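Local coordinates for sugar ABC transporter substrate-binding protein, BlMnBP1 (Bifidobacterium animalis subsp. lactis ATCC 27673, PDB 6I5R), which binds manno-oligosaccharides such as mannobiose and probably delivers them to its ABC transporter for uptake during growth on beta-mannan, at residues W265-N274 with Q289-I300; K157-K165 with D177-A187. One frame throughout, in Å; residues are numbered along the deposited sequence.

Interactions 1 and 2 follow one another along the chain and lie on the same side of its centre, with about 17 Å between their own centres. They touch where D299 CG packs against K157 CB at 3.9 Å. Interaction 1 runs from the sugar pocket, to which W265, E266, K269 and Q289 belong, out to a surface loop carrying zinc ions. Interaction 2 joins helices 156-162 and 171-184 farther from the chain centre, about 28 Å against 20 Å for interaction 1, and contributes no residue to the pocket. Strand 277-283 connects them: M290 leans on M280, while V158 and I181 both reach A278.

Interaction 1 (W265-N274 with Q289-I300); sequences WESSKGKMNN and QMKQAGDHPDDI. With ZN (zinc ion), chain M; ZN (zinc ion), chain C; BMA (beta-D-mannopyranose), chain B.
K269 and M290 bring the two backbones to 4.9 Å between their CA atoms, G270 and A293 match that spacing, and the segments stay close as far as N273 and G294. At the pocket end, W265, K269 and Q289 converge on one mannose hydroxyl. BMA O2 donates to Q289 OE1 at 2.5 Å and accepts from K269 NZ at 2.9 Å and from W265 NE1, while Q289 NE2 donates to BMA O3. With its chain extended beyond CG, K269 lays CE over one face of the indole, near its rim, and brings NZ to the sugar; NZ also forms a salt bridge with E266 OE1 (2.9 Å), whose other oxygen, OE2, accepts from BMA O1. With K269 cut back to an alanine, E266 would probably lose its cationic mate and BMA O2 one of its donors. Behind the pocket a bend at chi2 (-62°) sets M290 SD on K269 CA at 3.7 Å, and the extended last bond carries CE on to CH2 of W265. M272 CG presses on I300 CD1. At the far end N273 swings its amide into the turn, CG anti to the backbone N (chi1 -169°). N273 ND2 donates to M290 O at 2.9 Å, the acceptor lying 18° out of the N273 amide plane, and M290 O also accepts from A293 N. H296 N donates to N273 OD1 at 2.8 Å, although the position of OD1 is less certain. A water bridges N273 O to D299 OD2, which binds a zinc ion at 2.1 Å. The chemistry thus divides between the ends: charged groups, an amide and the indole N-H grip the mannose at one, and at the other the N273 amide ties its helix to the backbone of M290 and, less surely, to the loop beyond.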
loop_
_atom_site.group_PDB
_atom_site.type_symbol
_atom_site.label_atom_id
_atom_site.label_comp_id
_atom_site.label_asym_id
_atom_site.label_seq_id
_atom_site.Cartn_x
_atom_site.Cartn_y
_atom_site.Cartn_z
ATOM N N TRP A 265 -2.701 15.411 7.238
ATOM C CA TRP A 265 -2.844 14.678 5.986
ATOM C C TRP A 265 -3.806 15.364 5.024
ATOM O O TRP A 265 -3.472 15.580 3.850
ATOM C CB TRP A 265 -3.305 13.255 6.303
ATOM C CG TRP A 265 -3.835 12.524 5.139
ATOM C CD1 TRP A 265 -5.080 12.015 5.023
ATOM C CD2 TRP A 265 -3.166 12.244 3.895
ATOM N NE1 TRP A 265 -5.234 11.405 3.810
ATOM C CE2 TRP A 265 -4.068 11.521 3.098
ATOM C CE3 TRP A 265 -1.886 12.513 3.390
ATOM C CZ2 TRP A 265 -3.753 11.065 1.807
ATOM C CZ3 TRP A 265 -1.561 12.043 2.091
ATOM C CH2 TRP A 265 -2.500 11.333 1.323
ATOM N N GLU A 266 -4.998 15.726 5.500
ATOM C CA GLU A 266 -6.041 16.202 4.599
ATOM C C GLU A 266 -5.665 17.526 3.968
ATOM O O GLU A 266 -5.917 17.739 2.781
ATOM C CB GLU A 266 -7.365 16.337 5.342
ATOM C CG GLU A 266 -7.988 15.005 5.698
ATOM C CD GLU A 266 -8.411 14.201 4.481
ATOM O OE1 GLU A 266 -8.372 14.740 3.362
ATOM O OE2 GLU A 266 -8.823 13.037 4.636
ATOM N N SER A 267 -5.077 18.433 4.750
ATOM C CA SER A 267 -4.620 19.697 4.175
ATOM C C SER A 267 -3.391 19.501 3.304
ATOM O O SER A 267 -3.160 20.307 2.395
ATOM C CB SER A 267 -4.325 20.740 5.266
ATOM O OG SER A 267 -3.477 20.257 6.288
ATOM N N SER A 268 -2.599 18.450 3.550
ATOM C CA SER A 268 -1.417 18.240 2.713
ATOM C C SER A 268 -1.809 18.005 1.260
ATOM O O SER A 268 -1.049 18.349 0.350
ATOM C CB SER A 268 -0.572 17.076 3.253
ATOM O OG SER A 268 -1.016 15.814 2.814
ATOM N N LYS A 269 -2.995 17.434 1.016
ATOM C CA LYS A 269 -3.449 17.248 -0.353
ATOM C C LYS A 269 -3.558 18.588 -1.066
ATOM O O LYS A 269 -3.000 18.785 -2.150
ATOM C CB LYS A 269 -4.808 16.523 -0.371
ATOM C CG LYS A 269 -4.763 15.063 0.075
ATOM C CD LYS A 269 -6.171 14.564 0.260
ATOM C CE LYS A 269 -6.192 13.245 1.042
ATOM N NZ LYS A 269 -7.607 12.787 1.288
ATOM N N GLY A 270 -4.270 19.532 -0.462
ATOM C CA GLY A 270 -4.428 20.825 -1.094
ATOM C C GLY A 270 -3.101 21.541 -1.252
ATOM O O GLY A 270 -2.867 22.233 -2.247
ATOM N N LYS A 271 -2.212 21.375 -0.275
ATOM C CA LYS A 271 -0.916 22.041 -0.338
ATOM C C LYS A 271 -0.073 21.524 -1.502
ATOM O O LYS A 271 0.597 22.312 -2.168
ATOM C CB LYS A 271 -0.165 21.855 0.978
ATOM C CG LYS A 271 -0.755 22.606 2.157
ATOM C CD LYS A 271 0.189 22.497 3.336
ATOM C CE LYS A 271 -0.369 23.081 4.583
ATOM N NZ LYS A 271 0.470 22.654 5.710
ATOM N N MET A 272 -0.076 20.206 -1.746
ATOM C CA MET A 272 0.601 19.647 -2.916
ATOM C C MET A 272 0.026 20.240 -4.198
ATOM O O MET A 272 0.765 20.680 -5.093
ATOM C CB MET A 272 0.460 18.122 -2.910
ATOM C CG MET A 272 0.677 17.432 -4.263
ATOM S SD MET A 272 2.401 17.450 -4.734
ATOM C CE MET A 272 2.994 16.239 -3.569
ATOM N N ASN A 273 -1.306 20.253 -4.305
ATOM C CA ASN A 273 -1.967 20.745 -5.508
ATOM C C ASN A 273 -1.589 22.191 -5.776
ATOM O O ASN A 273 -1.444 22.609 -6.933
ATOM C CB ASN A 273 -3.484 20.611 -5.341
ATOM C CG ASN A 273 -4.244 20.848 -6.634
ATOM O OD1 ASN A 273 -4.552 21.997 -6.992
ATOM N ND2 ASN A 273 -4.548 19.766 -7.344
ATOM N N ASN A 274 -1.408 22.968 -4.725
ATOM C CA ASN A 274 -1.175 24.397 -4.874
ATOM C C ASN A 274 0.299 24.754 -4.841
ATOM O O ASN A 274 0.639 25.947 -4.858
ATOM C CB ASN A 274 -1.935 25.158 -3.803
ATOM C CG ASN A 274 -3.468 25.089 -4.016
ATOM O OD1 ASN A 274 -3.980 25.256 -5.144
ATOM N ND2 ASN A 274 -4.185 24.800 -2.948
ATOM N N GLN A 289 -6.069 11.763 -5.556
ATOM C CA GLN A 289 -6.475 12.528 -4.382
ATOM C C GLN A 289 -5.776 13.878 -4.328
ATOM O O GLN A 289 -6.353 14.870 -3.858
ATOM C CB GLN A 289 -6.171 11.728 -3.123
ATOM C CG GLN A 289 -6.963 10.458 -2.982
ATOM C CD GLN A 289 -6.765 9.763 -1.641
ATOM O OE1 GLN A 289 -6.477 10.390 -0.633
ATOM N NE2 GLN A 289 -6.900 8.458 -1.648
ATOM N N MET A 290 -4.494 13.916 -4.704
ATOM C CA MET A 290 -3.803 15.195 -4.834
ATOM C C MET A 290 -4.389 16.027 -5.972
ATOM O O MET A 290 -4.526 17.243 -5.850
ATOM C CB MET A 290 -2.314 14.970 -5.086
ATOM C CG MET A 290 -1.583 14.117 -4.043
ATOM S SD MET A 290 -1.619 14.871 -2.439
ATOM C CE MET A 290 -1.207 13.473 -1.365
ATOM N N LYS A 291 -4.747 15.391 -7.081
ATOM C CA LYS A 291 -5.188 16.163 -8.238
ATOM C C LYS A 291 -6.548 16.781 -7.979
ATOM O O LYS A 291 -6.839 17.885 -8.461
ATOM C CB LYS A 291 -5.264 15.274 -9.471
ATOM C CG LYS A 291 -3.934 14.891 -10.093
ATOM C CD LYS A 291 -4.164 14.039 -11.311
ATOM C CE LYS A 291 -2.834 13.777 -11.992
ATOM N NZ LYS A 291 -2.062 15.015 -12.237
ATOM N N GLN A 292 -7.413 16.044 -7.284
ATOM C CA GLN A 292 -8.752 16.497 -6.928
ATOM C C GLN A 292 -8.732 17.547 -5.833
ATOM O O GLN A 292 -9.760 18.170 -5.577
ATOM C CB GLN A 292 -9.586 15.308 -6.474
ATOM C CG GLN A 292 -9.928 14.334 -7.566
ATOM C CD GLN A 292 -10.331 12.950 -7.028
ATOM O OE1 GLN A 292 -10.299 12.677 -5.787
ATOM N NE2 GLN A 292 -10.751 12.061 -7.953
ATOM N N ALA A 293 -7.604 17.750 -5.172
ATOM C CA ALA A 293 -7.639 18.607 -3.999
ATOM C C ALA A 293 -7.611 20.089 -4.336
ATOM O O ALA A 293 -7.693 20.902 -3.410
ATOM C CB ALA A 293 -6.468 18.321 -3.065
ATOM N N GLY A 294 -7.457 20.470 -5.598
ATOM C CA GLY A 294 -7.473 21.888 -5.917
ATOM C C GLY A 294 -7.368 22.117 -7.401
ATOM O O GLY A 294 -7.458 21.191 -8.187
ATOM N N ASP A 295 -7.128 23.374 -7.761
ATOM C CA ASP A 295 -7.296 23.877 -9.122
ATOM C C ASP A 295 -6.203 23.457 -10.098
ATOM O O ASP A 295 -6.329 23.753 -11.289
ATOM C CB ASP A 295 -7.298 25.413 -9.135
ATOM C CG ASP A 295 -8.486 26.006 -8.476
ATOM O OD1 ASP A 295 -9.447 25.255 -8.227
ATOM O OD2 ASP A 295 -8.452 27.226 -8.201
ATOM N N HIS A 296 -5.104 22.841 -9.630
ATOM C CA HIS A 296 -3.933 22.597 -10.467
ATOM C C HIS A 296 -3.640 21.110 -10.635
ATOM O O HIS A 296 -2.491 20.684 -10.467
ATOM C CB HIS A 296 -2.718 23.310 -9.860
ATOM C CG HIS A 296 -2.874 24.797 -9.752
ATOM N ND1 HIS A 296 -3.504 25.413 -8.686
ATOM C CD2 HIS A 296 -2.454 25.795 -10.575
ATOM C CE1 HIS A 296 -3.477 26.726 -8.861
ATOM N NE2 HIS A 296 -2.866 26.983 -10.008
ATOM N N PRO A 297 -4.627 20.300 -11.001
ATOM C CA PRO A 297 -4.347 18.869 -11.235
ATOM C C PRO A 297 -3.194 18.606 -12.189
ATOM O O PRO A 297 -2.453 17.618 -12.033
ATOM C CB PRO A 297 -5.669 18.350 -11.810
ATOM C CG PRO A 297 -6.349 19.600 -12.365
ATOM C CD PRO A 297 -6.002 20.668 -11.398
ATOM N N ASP A 298 -3.016 19.447 -13.196
ATOM C CA ASP A 298 -1.948 19.186 -14.153
ATOM C C ASP A 298 -0.555 19.380 -13.568
ATOM O O ASP A 298 0.422 18.955 -14.188
ATOM C CB ASP A 298 -2.125 20.082 -15.362
ATOM C CG ASP A 298 -3.240 19.626 -16.257
ATOM O OD1 ASP A 298 -3.754 18.490 -16.084
ATOM O OD2 ASP A 298 -3.594 20.407 -17.159
ATOM N N ASP A 299 -0.443 20.006 -12.409
ATOM C CA ASP A 299 0.853 20.161 -11.769
ATOM C C ASP A 299 1.262 18.931 -10.960
ATOM O O ASP A 299 2.414 18.863 -10.524
ATOM C CB ASP A 299 0.837 21.405 -10.871
ATOM C CG ASP A 299 0.680 22.701 -11.669
ATOM O OD1 ASP A 299 1.063 22.722 -12.867
ATOM O OD2 ASP A 299 0.194 23.697 -11.095
ATOM N N ILE A 300 0.370 17.952 -10.789
ATOM C CA ILE A 300 0.687 16.733 -10.046
ATOM C C ILE A 300 1.316 15.721 -10.986
ATOM O O ILE A 300 0.720 15.336 -11.991
ATOM C CB ILE A 300 -0.572 16.139 -9.387
ATOM C CG1 ILE A 300 -1.253 17.141 -8.473
ATOM C CG2 ILE A 300 -0.192 14.876 -8.611
ATOM C CD1 ILE A 300 -0.383 17.741 -7.461
HETATM ZN ZN ZN M . -0.957 25.147 -12.101
HETATM ZN ZN ZN C . -9.279 28.422 -6.915
HETATM C C1 BMA B . -8.699 9.506 3.545
HETATM C C2 BMA B . -8.116 9.016 2.196
HETATM C C3 BMA B . -7.433 7.670 2.404
HETATM C C4 BMA B . -6.560 7.682 3.632
HETATM C C5 BMA B . -7.320 8.229 4.848
HETATM C C6 BMA B . -6.474 8.219 6.097
HETATM O O1 BMA B . -9.142 10.793 3.256
HETATM O O2 BMA B . -7.070 9.962 1.804
HETATM O O3 BMA B . -6.687 7.295 1.297
HETATM O O4 BMA B . -6.119 6.358 3.936
HETATM O O5 BMA B . -7.759 9.545 4.551
HETATM O O6 BMA B . -7.393 8.348 7.189
HETATM O O HOH W 1 0.703 23.847 -8.333
HETATM O O HOH W 2 -6.404 25.377 -5.585
HETATM O O HOH W 3 -6.910 23.646 -2.562
HETATM O O HOH W 4 -0.297 24.578 -14.048
HETATM O O HOH W 5 -8.745 26.769 -5.299
#

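Interaction 2 (K157-K165 with D177-A187); sequences KVFEEAGIK and DLKLIKEKTKA. With ZN (zinc ion), chain K.
A162, I164 and V158 lose the most surface here, and they meet I181, D177, T185 and A187 where the short helices 157-162 and 177-184 cross at 83°, their axes 8.9 Å apart. A162 sits at the closest backbone approach: its CB touches I181 CG1 at 3.8 Å, and its carbonyl oxygen is covered by L180 CB and by the bent chain of K184, whose CE lies 3.1 Å from A162 O. I164 follows the Schellman motif that ends the first helix at G163. Its CD1 lies across D177 CB at 3.6 Å, meets I181 CD1, and also stands over one face of the F159 ring, near the rim. V158 directs CG1, anti to the backbone N (chi1 173°), to A187 CB at 3.8 Å and to I181 CG2. T185 rests its CG2 on V158 O and E161 CG. Its hydroxyl OG1 is held on its own side of the contact, donating to I181 O at 2.7 Å and accepting from A187 N. No direct hydrogen bond crosses between the segments; aliphatic groups make most of the contact, and a water on K184 O reaches E161 OE2 only weakly. This is a near-perpendicular helix-helix packing, with V158, F159 and I181 also resting on strand 277-283: a Schellman-capped helix end meets a helix followed by an ST turn at T185, within the solute-binding-protein (PBP-clan) fold.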
loop_
_atom_site.group_PDB
_atom_site.type_symbol
_atom_site.label_atom_id
_atom_site.label_comp_id
_atom_site.label_asym_id
_atom_site.label_seq_id
_atom_site.Cartn_x
_atom_site.Cartn_y
_atom_site.Cartn_z
ATOM N N LYS A 157 5.272 21.998 -11.219
ATOM C CA LYS A 157 5.532 23.425 -11.258
ATOM C C LYS A 157 6.611 23.807 -10.261
ATOM O O LYS A 157 7.469 24.637 -10.563
ATOM C CB LYS A 157 4.256 24.198 -10.977
ATOM C CG LYS A 157 4.448 25.698 -10.801
ATOM C CD LYS A 157 3.121 26.430 -10.663
ATOM C CE LYS A 157 3.327 27.918 -10.337
ATOM N NZ LYS A 157 3.648 28.170 -8.882
ATOM N N VAL A 158 6.567 23.232 -9.062
ATOM C CA VAL A 158 7.627 23.489 -8.094
ATOM C C VAL A 158 8.966 22.996 -8.616
ATOM O O VAL A 158 10.001 23.649 -8.432
ATOM C CB VAL A 158 7.287 22.830 -6.748
ATOM C CG1 VAL A 158 8.485 22.957 -5.786
ATOM C CG2 VAL A 158 6.040 23.470 -6.172
ATOM N N PHE A 159 8.980 21.823 -9.241
ATOM C CA PHE A 159 10.221 21.313 -9.821
ATOM C C PHE A 159 10.777 22.261 -10.884
ATOM O O PHE A 159 11.988 22.520 -10.925
ATOM C CB PHE A 159 9.980 19.905 -10.385
ATOM C CG PHE A 159 10.159 18.794 -9.359
ATOM C CD1 PHE A 159 9.588 18.877 -8.100
ATOM C CD2 PHE A 159 10.901 17.679 -9.667
ATOM C CE1 PHE A 159 9.779 17.871 -7.173
ATOM C CE2 PHE A 159 11.115 16.700 -8.743
ATOM C CZ PHE A 159 10.525 16.789 -7.496
ATOM N N GLU A 160 9.909 22.803 -11.742
ATOM C CA GLU A 160 10.369 23.752 -12.757
ATOM C C GLU A 160 10.908 25.024 -12.112
ATOM O O GLU A 160 11.934 25.564 -12.557
ATOM C CB GLU A 160 9.223 24.054 -13.728
ATOM C CG GLU A 160 9.594 24.881 -14.982
ATOM C CD GLU A 160 10.447 24.129 -16.037
ATOM O OE1 GLU A 160 9.993 23.165 -16.692
ATOM O OE2 GLU A 160 11.601 24.525 -16.262
ATOM N N GLU A 161 10.262 25.500 -11.041
ATOM C CA GLU A 161 10.756 26.699 -10.371
ATOM C C GLU A 161 12.133 26.458 -9.769
ATOM O O GLU A 161 12.972 27.364 -9.728
ATOM C CB GLU A 161 9.774 27.139 -9.290
ATOM C CG GLU A 161 10.194 28.384 -8.547
ATOM C CD GLU A 161 9.957 29.677 -9.319
ATOM O OE1 GLU A 161 9.540 29.642 -10.498
ATOM O OE2 GLU A 161 10.204 30.751 -8.748
ATOM N N ALA A 162 12.366 25.251 -9.258
ATOM C CA ALA A 162 13.650 24.882 -8.684
ATOM C C ALA A 162 14.722 24.651 -9.744
ATOM O O ALA A 162 15.912 24.539 -9.413
ATOM C CB ALA A 162 13.456 23.628 -7.822
ATOM N N GLY A 163 14.346 24.617 -11.013
ATOM C CA GLY A 163 15.354 24.377 -12.027
ATOM C C GLY A 163 15.729 22.924 -12.188
ATOM O O GLY A 163 16.767 22.621 -12.774
ATOM N N ILE A 164 14.914 22.009 -11.674
ATOM C CA ILE A 164 15.176 20.586 -11.843
ATOM C C ILE A 164 14.868 20.214 -13.290
ATOM O O ILE A 164 13.750 20.415 -13.783
ATOM C CB ILE A 164 14.353 19.753 -10.844
ATOM C CG1 ILE A 164 14.757 20.127 -9.410
ATOM C CG2 ILE A 164 14.531 18.260 -11.119
ATOM C CD1 ILE A 164 13.803 19.602 -8.330
ATOM N N LYS A 165 15.877 19.703 -13.989
ATOM C CA LYS A 165 15.776 19.402 -15.410
ATOM C C LYS A 165 15.273 17.986 -15.671
ATOM O O LYS A 165 14.347 17.796 -16.469
ATOM C CB LYS A 165 17.147 19.629 -16.063
ATOM C CG LYS A 165 17.592 21.068 -16.004
ATOM C CD LYS A 165 18.925 21.323 -16.686
ATOM C CE LYS A 165 19.106 22.823 -16.998
ATOM N NZ LYS A 165 20.226 23.041 -17.983
ATOM N N ASP A 177 18.105 17.737 -5.375
ATOM C CA ASP A 177 16.866 18.377 -5.821
ATOM C C ASP A 177 16.094 18.984 -4.654
ATOM O O ASP A 177 15.514 20.070 -4.782
ATOM C CB ASP A 177 15.978 17.389 -6.573
ATOM C CG ASP A 177 16.584 16.961 -7.912
ATOM O OD1 ASP A 177 17.454 17.685 -8.403
ATOM O OD2 ASP A 177 16.183 15.930 -8.472
ATOM N N LEU A 178 16.031 18.287 -3.515
ATOM C CA LEU A 178 15.370 18.867 -2.356
ATOM C C LEU A 178 16.025 20.186 -1.953
ATOM O O LEU A 178 15.340 21.155 -1.621
ATOM C CB LEU A 178 15.401 17.889 -1.180
ATOM C CG LEU A 178 14.630 16.575 -1.422
ATOM C CD1 LEU A 178 14.718 15.668 -0.195
ATOM C CD2 LEU A 178 13.197 16.887 -1.786
ATOM N N LYS A 179 17.348 20.255 -2.024
ATOM C CA LYS A 179 18.050 21.485 -1.681
ATOM C C LYS A 179 17.706 22.621 -2.649
ATOM O O LYS A 179 17.479 23.754 -2.220
ATOM C CB LYS A 179 19.554 21.184 -1.651
ATOM C CG LYS A 179 20.449 22.364 -1.287
ATOM C CD LYS A 179 21.920 22.005 -1.410
ATOM C CE LYS A 179 22.808 23.070 -0.760
ATOM N NZ LYS A 179 23.312 24.060 -1.729
ATOM N N LEU A 180 17.621 22.327 -3.950
ATOM C CA LEU A 180 17.203 23.347 -4.904
ATOM C C LEU A 180 15.801 23.854 -4.593
ATOM O O LEU A 180 15.532 25.060 -4.687
ATOM C CB LEU A 180 17.253 22.797 -6.339
ATOM C CG LEU A 180 18.638 22.521 -6.954
ATOM C CD1 LEU A 180 18.520 21.984 -8.378
ATOM C CD2 LEU A 180 19.441 23.809 -6.934
ATOM N N ILE A 181 14.879 22.933 -4.272
ATOM C CA ILE A 181 13.519 23.324 -3.920
ATOM C C ILE A 181 13.541 24.223 -2.696
ATOM O O ILE A 181 12.834 25.236 -2.626
ATOM C CB ILE A 181 12.654 22.056 -3.700
ATOM C CG1 ILE A 181 12.452 21.312 -5.035
ATOM C CG2 ILE A 181 11.356 22.420 -3.019
ATOM C CD1 ILE A 181 12.126 19.819 -4.904
ATOM N N LYS A 182 14.326 23.846 -1.695
ATOM C CA LYS A 182 14.373 24.625 -0.469
ATOM C C LYS A 182 14.909 26.018 -0.749
ATOM O O LYS A 182 14.367 27.011 -0.251
ATOM C CB LYS A 182 15.238 23.896 0.552
ATOM C CG LYS A 182 15.321 24.522 1.904
ATOM C CD LYS A 182 14.008 24.490 2.601
ATOM C CE LYS A 182 14.113 25.228 3.950
ATOM N NZ LYS A 182 12.756 25.334 4.512
ATOM N N GLU A 183 15.932 26.117 -1.596
ATOM C CA GLU A 183 16.611 27.395 -1.748
ATOM C C GLU A 183 15.908 28.302 -2.731
ATOM O O GLU A 183 15.954 29.528 -2.578
ATOM C CB GLU A 183 18.060 27.183 -2.169
ATOM C CG GLU A 183 18.850 26.584 -1.044
ATOM C CD GLU A 183 20.281 26.412 -1.346
ATOM O OE1 GLU A 183 20.659 26.628 -2.507
ATOM O OE2 GLU A 183 21.042 26.069 -0.408
ATOM N N LYS A 184 15.209 27.739 -3.706
ATOM C CA LYS A 184 14.662 28.553 -4.770
ATOM C C LYS A 184 13.151 28.619 -4.818
ATOM O O LYS A 184 12.622 29.416 -5.595
ATOM C CB LYS A 184 15.177 28.048 -6.122
ATOM C CG LYS A 184 16.676 28.133 -6.277
ATOM C CD LYS A 184 17.162 27.329 -7.461
ATOM C CE LYS A 184 16.287 27.544 -8.714
ATOM N NZ LYS A 184 16.276 28.970 -9.070
ATOM N N THR A 185 12.433 27.804 -4.059
ATOM C CA THR A 185 10.981 27.894 -4.070
ATOM C C THR A 185 10.488 28.131 -2.655
ATOM O O THR A 185 11.271 28.187 -1.695
ATOM C CB THR A 185 10.317 26.633 -4.632
ATOM O OG1 THR A 185 10.339 25.612 -3.634
ATOM C CG2 THR A 185 11.011 26.146 -5.901
ATOM N N LYS A 186 9.164 28.225 -2.524
ATOM C CA LYS A 186 8.522 28.379 -1.225
ATOM C C LYS A 186 7.879 27.089 -0.734
ATOM O O LYS A 186 7.095 27.128 0.219
ATOM C CB LYS A 186 7.451 29.471 -1.283
ATOM C CG LYS A 186 7.983 30.817 -1.704
ATOM C CD LYS A 186 6.866 31.819 -1.913
ATOM C CE LYS A 186 7.445 33.106 -2.445
ATOM N NZ LYS A 186 8.364 32.870 -3.602
ATOM N N ALA A 187 8.154 25.968 -1.380
ATOM C CA ALA A 187 7.483 24.723 -1.018
ATOM C C ALA A 187 8.278 23.956 0.033
ATOM O O ALA A 187 9.505 24.008 0.074
ATOM C CB ALA A 187 7.284 23.828 -2.247
HETATM ZN ZN ZN K . 11.473 23.021 -17.871
HETATM O O HOH W 6 13.351 31.243 -7.499
HETATM O O HOH W 7 12.798 23.683 -17.393
#